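Local coordinates for protein ethanolamine kinase Pv091845 (Plasmodium vivax, PDB 2QG7) that probably phosphorylates ethanolamine, the first step in making phosphatidylethanolamine from ethanolamine, at residues D[148-161]-D[348-360]. Residues are numbered along the deposited sequence; the frame is centred on the assembly and turned at random.
Sequences IINREREKKISCIL and SFIDFEYSCPMER
Arg153 reaches from the helix to the turn at Glu353-Ser355, and the more closely packed part of the contact starts there. With CG anti to the backbone N (chi1 -172°) and the chain bent twice, Arg153 NH2 makes a weak but nearly straight hydrogen bond to Glu353 O (3.4 Å, 167°), at the guanidinium edge; Cys356 CB sits over one face, while NE goes to Gln226. Ile149 CD1 packs across the Glu353 carboxylate, 3.4 Å from Glu353 OE2. One helical turn beyond Arg153, Ile157 CG2 presses on Ser355 CB (3.7 Å); a further turn on, Leu161 CD1 lies over the Phe352 ring, 4.0 Å from its centroid, a CH-pi contact. A water donates to Glu154 O (3.0 Å) and Phe352 O (2.9 Å), linking helix to turn.

The packing is looser around partly exposed Arg151. Arg151 NH2 pairs with Glu154 OE2 (3.1 Å), but stays 4.3 Å from Glu353 OE2, beyond a salt bridge. Asp351-Phe352-Glu353 probably corresponds to the Asp-Phe-Gly segment of protein kinases, and helix 151-163 to their helix C. Glu154 bridges to Arg178 in the five-stranded sheet; helix 216-226 flanks Arg153 and Ile157, helix 196-210 meets Leu161, and strand 356-359 pairs with strand 290-293.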
loop_
_atom_site.group_PDB
_atom_site.type_symbol
_atom_site.label_atom_id
_atom_site.label_comp_id
_atom_site.label_asym_id
_atom_site.label_seq_id
_atom_site.Cartn_x
_atom_site.Cartn_y
_atom_site.Cartn_z
ATOM N N ILE D 148 17.395 14.841 8.288
ATOM C CA ILE D 148 16.510 14.066 9.143
ATOM C C ILE D 148 17.109 13.772 10.526
ATOM O O ILE D 148 16.358 13.550 11.493
ATOM C CB ILE D 148 16.087 12.762 8.451
ATOM C CG1 ILE D 148 17.320 11.989 7.950
ATOM C CG2 ILE D 148 15.134 13.085 7.295
ATOM C CD1 ILE D 148 17.194 10.466 8.117
ATOM N N ILE D 149 18.448 13.779 10.600
ATOM C CA ILE D 149 19.204 13.473 11.835
ATOM C C ILE D 149 20.156 14.609 12.253
ATOM O O ILE D 149 20.883 15.166 11.433
ATOM C CB ILE D 149 19.961 12.108 11.737
ATOM C CG1 ILE D 149 18.957 10.949 11.527
ATOM C CG2 ILE D 149 20.873 11.904 12.968
ATOM C CD1 ILE D 149 19.538 9.635 11.023
ATOM N N ASN D 150 20.117 14.962 13.530
ATOM C CA ASN D 150 21.055 15.920 14.110
ATOM C C ASN D 150 22.126 15.148 14.897
ATOM O O ASN D 150 21.866 14.661 16.009
ATOM C CB ASN D 150 20.292 16.886 15.019
ATOM C CG ASN D 150 21.045 18.166 15.293
ATOM O OD1 ASN D 150 22.287 18.158 15.441
ATOM N ND2 ASN D 150 20.278 19.290 15.399
ATOM N N ARG D 151 23.313 15.030 14.299
ATOM C CA ARG D 151 24.392 14.158 14.791
ATOM C C ARG D 151 24.980 14.615 16.113
ATOM O O ARG D 151 25.391 13.788 16.926
ATOM C CB ARG D 151 25.510 14.045 13.748
ATOM C CG ARG D 151 25.077 13.439 12.404
ATOM C CD ARG D 151 24.809 11.935 12.512
ATOM N NE ARG D 151 24.222 11.378 11.288
ATOM C CZ ARG D 151 23.585 10.204 11.220
ATOM N NH1 ARG D 151 23.084 9.790 10.052
ATOM N NH2 ARG D 151 23.438 9.442 12.317
ATOM N N GLU D 152 25.018 15.934 16.307
ATOM C CA GLU D 152 25.537 16.567 17.515
ATOM C C GLU D 152 24.590 16.365 18.692
ATOM O O GLU D 152 25.016 16.178 19.829
ATOM C CB GLU D 152 25.776 18.064 17.280
ATOM C CG GLU D 152 26.714 18.389 16.099
ATOM C CD GLU D 152 25.948 18.748 14.801
ATOM O OE1 GLU D 152 24.916 19.473 14.869
ATOM O OE2 GLU D 152 26.389 18.323 13.698
ATOM N N ARG D 153 23.295 16.394 18.401
ATOM C CA ARG D 153 22.263 16.053 19.376
ATOM C C ARG D 153 22.211 14.528 19.643
ATOM O O ARG D 153 22.013 14.101 20.789
ATOM C CB ARG D 153 20.920 16.622 18.903
ATOM C CG ARG D 153 19.765 16.538 19.886
ATOM C CD ARG D 153 19.014 15.230 19.687
ATOM N NE ARG D 153 18.201 15.230 18.460
ATOM C CZ ARG D 153 17.978 14.137 17.715
ATOM N NH1 ARG D 153 17.200 14.245 16.636
ATOM N NH2 ARG D 153 18.549 12.932 18.043
ATOM N N GLU D 154 22.413 13.716 18.604
ATOM C CA GLU D 154 22.432 12.269 18.767
ATOM C C GLU D 154 23.581 11.805 19.666
ATOM O O GLU D 154 23.461 10.810 20.385
ATOM C CB GLU D 154 22.505 11.563 17.414
ATOM C CG GLU D 154 22.099 10.109 17.513
ATOM C CD GLU D 154 22.664 9.224 16.417
ATOM O OE1 GLU D 154 22.511 7.977 16.559
ATOM O OE2 GLU D 154 23.249 9.744 15.423
ATOM N N LYS D 155 24.684 12.560 19.607
ATOM C CA LYS D 155 25.925 12.284 20.322
ATOM C C LYS D 155 25.760 12.511 21.829
ATOM O O LYS D 155 26.211 11.692 22.650
ATOM C CB LYS D 155 27.047 13.153 19.748
ATOM C CG LYS D 155 28.452 12.657 20.071
ATOM C CD LYS D 155 29.537 13.420 19.332
ATOM C CE LYS D 155 29.816 14.747 20.030
ATOM N NZ LYS D 155 30.917 15.549 19.382
ATOM N N LYS D 156 25.088 13.604 22.176
ATOM C CA LYS D 156 24.778 13.944 23.557
ATOM C C LYS D 156 23.834 12.947 24.231
ATOM O O LYS D 156 24.105 12.499 25.364
ATOM C CB LYS D 156 24.194 15.344 23.617
ATOM C CG LYS D 156 25.170 16.437 23.217
ATOM C CD LYS D 156 24.576 17.848 23.422
ATOM C CE LYS D 156 25.526 18.926 22.920
ATOM N NZ LYS D 156 26.729 19.008 23.805
ATOM N N ILE D 157 22.736 12.620 23.533
ATOM C CA ILE D 157 21.760 11.618 23.956
ATOM C C ILE D 157 22.412 10.259 24.208
ATOM O O ILE D 157 22.091 9.581 25.192
ATOM C CB ILE D 157 20.595 11.471 22.885
ATOM C CG1 ILE D 157 19.850 12.789 22.681
ATOM C CG2 ILE D 157 19.621 10.355 23.244
ATOM C CD1 ILE D 157 19.012 13.214 23.849
ATOM N N SER D 158 23.312 9.871 23.304
ATOM C CA SER D 158 24.029 8.586 23.325
ATOM C C SER D 158 24.780 8.306 24.609
ATOM O O SER D 158 24.753 7.182 25.117
ATOM C CB SER D 158 25.043 8.553 22.183
ATOM O OG SER D 158 24.355 8.307 20.962
ATOM N N CYS D 159 25.451 9.330 25.133
ATOM C CA CYS D 159 26.217 9.154 26.365
ATOM C C CYS D 159 25.312 9.143 27.592
ATOM O O CYS D 159 25.534 8.326 28.486
ATOM C CB CYS D 159 27.368 10.180 26.505
ATOM S SG CYS D 159 26.819 11.873 26.950
ATOM N N ILE D 160 24.296 10.022 27.619
ATOM C CA ILE D 160 23.230 9.912 28.625
ATOM C C ILE D 160 22.668 8.470 28.714
ATOM O O ILE D 160 22.564 7.896 29.786
ATOM C CB ILE D 160 22.080 10.941 28.372
ATOM C CG1 ILE D 160 22.604 12.396 28.415
ATOM C CG2 ILE D 160 20.960 10.762 29.385
ATOM C CD1 ILE D 160 21.655 13.461 27.758
ATOM N N LEU D 161 22.342 7.878 27.568
ATOM C CA LEU D 161 21.743 6.548 27.527
ATOM C C LEU D 161 22.682 5.440 27.996
ATOM O O LEU D 161 22.249 4.482 28.617
ATOM C CB LEU D 161 21.240 6.247 26.107
ATOM C CG LEU D 161 20.204 7.156 25.437
ATOM C CD1 LEU D 161 20.342 7.078 23.928
ATOM C CD2 LEU D 161 18.809 6.837 25.901
ATOM N N SER D 348 16.410 -5.213 25.076
ATOM C CA SER D 348 17.016 -3.892 25.021
ATOM C C SER D 348 16.739 -3.209 23.675
ATOM O O SER D 348 16.396 -3.860 22.705
ATOM C CB SER D 348 18.511 -3.971 25.301
ATOM O OG SER D 348 19.143 -4.800 24.365
ATOM N N PHE D 349 16.871 -1.887 23.645
ATOM C CA PHE D 349 16.639 -1.109 22.451
ATOM C C PHE D 349 17.948 -0.678 21.792
ATOM O O PHE D 349 18.954 -0.473 22.461
ATOM C CB PHE D 349 15.770 0.128 22.766
ATOM C CG PHE D 349 14.493 -0.200 23.500
ATOM C CD1 PHE D 349 13.801 -1.379 23.245
ATOM C CD2 PHE D 349 13.966 0.683 24.446
ATOM C CE1 PHE D 349 12.634 -1.676 23.944
ATOM C CE2 PHE D 349 12.798 0.378 25.096
ATOM C CZ PHE D 349 12.151 -0.789 24.853
ATOM N N ILE D 350 17.897 -0.521 20.473
ATOM C CA ILE D 350 19.022 -0.047 19.640
ATOM C C ILE D 350 18.534 1.079 18.747
ATOM O O ILE D 350 17.342 1.349 18.653
ATOM C CB ILE D 350 19.677 -1.201 18.727
ATOM C CG1 ILE D 350 18.634 -1.876 17.808
ATOM C CG2 ILE D 350 20.448 -2.243 19.550
ATOM C CD1 ILE D 350 19.222 -2.506 16.561
ATOM N N ASP D 351 19.471 1.736 18.098
ATOM C CA ASP D 351 19.217 2.783 17.123
ATOM C C ASP D 351 18.462 4.000 17.662
ATOM O O ASP D 351 17.263 4.204 17.411
ATOM C CB ASP D 351 18.599 2.191 15.853
ATOM C CG ASP D 351 19.052 2.922 14.593
ATOM O OD1 ASP D 351 19.581 4.089 14.678
ATOM O OD2 ASP D 351 18.849 2.326 13.497
ATOM N N PHE D 352 19.198 4.833 18.384
ATOM C CA PHE D 352 18.644 6.009 19.060
ATOM C C PHE D 352 18.897 7.276 18.266
ATOM O O PHE D 352 19.138 8.337 18.852
ATOM C CB PHE D 352 19.294 6.146 20.445
ATOM C CG PHE D 352 19.058 4.957 21.340
ATOM C CD1 PHE D 352 19.965 3.902 21.369
ATOM C CD2 PHE D 352 17.928 4.893 22.136
ATOM C CE1 PHE D 352 19.731 2.784 22.191
ATOM C CE2 PHE D 352 17.689 3.807 22.944
ATOM C CZ PHE D 352 18.592 2.743 22.966
ATOM N N GLU D 353 18.854 7.158 16.935
ATOM C CA GLU D 353 19.072 8.317 16.051
ATOM C C GLU D 353 17.947 9.342 16.076
ATOM O O GLU D 353 18.165 10.483 15.708
ATOM C CB GLU D 353 19.398 7.907 14.611
ATOM C CG GLU D 353 18.390 7.001 13.908
ATOM C CD GLU D 353 18.920 6.488 12.524
ATOM O OE1 GLU D 353 18.109 5.988 11.655
ATOM O OE2 GLU D 353 20.171 6.583 12.317
ATOM N N TYR D 354 16.751 8.931 16.517
ATOM C CA TYR D 354 15.627 9.860 16.617
ATOM C C TYR D 354 15.339 10.294 18.034
ATOM O O TYR D 354 14.492 11.151 18.244
ATOM C CB TYR D 354 14.374 9.310 15.939
ATOM C CG TYR D 354 14.596 9.012 14.481
ATOM C CD1 TYR D 354 14.880 7.717 14.052
ATOM C CD2 TYR D 354 14.557 10.029 13.532
ATOM C CE1 TYR D 354 15.094 7.444 12.727
ATOM C CE2 TYR D 354 14.779 9.765 12.206
ATOM C CZ TYR D 354 15.041 8.478 11.812
ATOM O OH TYR D 354 15.270 8.218 10.482
ATOM N N SER D 355 16.063 9.715 18.989
ATOM C CA SER D 355 15.862 9.967 20.421
ATOM C C SER D 355 16.026 11.404 20.832
ATOM O O SER D 355 17.044 12.051 20.552
ATOM C CB SER D 355 16.767 9.083 21.252
ATOM O OG SER D 355 16.406 7.739 21.030
ATOM N N CYS D 356 14.987 11.903 21.483
ATOM C CA CYS D 356 14.975 13.259 22.001
ATOM C C CYS D 356 13.804 13.385 22.940
ATOM O O CYS D 356 13.032 12.427 23.117
ATOM C CB CYS D 356 14.891 14.295 20.879
ATOM S SG CYS D 356 13.516 14.023 19.740
ATOM N N PRO D 357 13.725 14.518 23.641
ATOM C CA PRO D 357 12.626 14.737 24.587
ATOM C C PRO D 357 11.277 14.981 23.913
ATOM O O PRO D 357 11.114 15.935 23.203
ATOM C CB PRO D 357 13.102 15.951 25.388
ATOM C CG PRO D 357 14.606 16.087 25.061
ATOM C CD PRO D 357 14.732 15.600 23.691
ATOM N N MET D 358 10.321 14.097 24.133
ATOM C CA MET D 358 8.984 14.261 23.581
ATOM C C MET D 358 8.006 13.796 24.634
ATOM O O MET D 358 8.420 13.211 25.622
ATOM C CB MET D 358 8.819 13.365 22.339
ATOM C CG MET D 358 9.587 13.799 21.124
ATOM S SD MET D 358 9.185 12.874 19.619
ATOM C CE MET D 358 10.316 13.682 18.482
ATOM N N GLU D 359 6.716 14.010 24.381
ATOM C CA GLU D 359 5.628 13.428 25.134
ATOM C C GLU D 359 5.767 11.919 25.188
ATOM O O GLU D 359 5.998 11.278 24.174
ATOM C CB GLU D 359 4.299 13.787 24.477
ATOM C CG GLU D 359 3.892 15.268 24.582
ATOM C CD GLU D 359 4.431 16.156 23.479
ATOM O OE1 GLU D 359 5.419 15.765 22.781
ATOM O OE2 GLU D 359 3.866 17.272 23.278
ATOM N N ARG D 360 5.600 11.355 26.379
ATOM C CA ARG D 360 5.715 9.930 26.598
ATOM C C ARG D 360 4.661 9.175 25.852
ATOM O O ARG D 360 4.839 7.979 25.550
ATOM C CB ARG D 360 5.683 9.574 28.103
ATOM C CG ARG D 360 4.436 10.025 28.871
ATOM C CD ARG D 360 4.157 9.163 30.090
ATOM N NE ARG D 360 2.865 9.474 30.732
ATOM C CZ ARG D 360 2.398 8.947 31.880
ATOM N NH1 ARG D 360 3.119 8.063 32.575
ATOM N NH2 ARG D 360 1.193 9.314 32.352
HETATM O O HOH W 1 21.311 8.782 20.746
#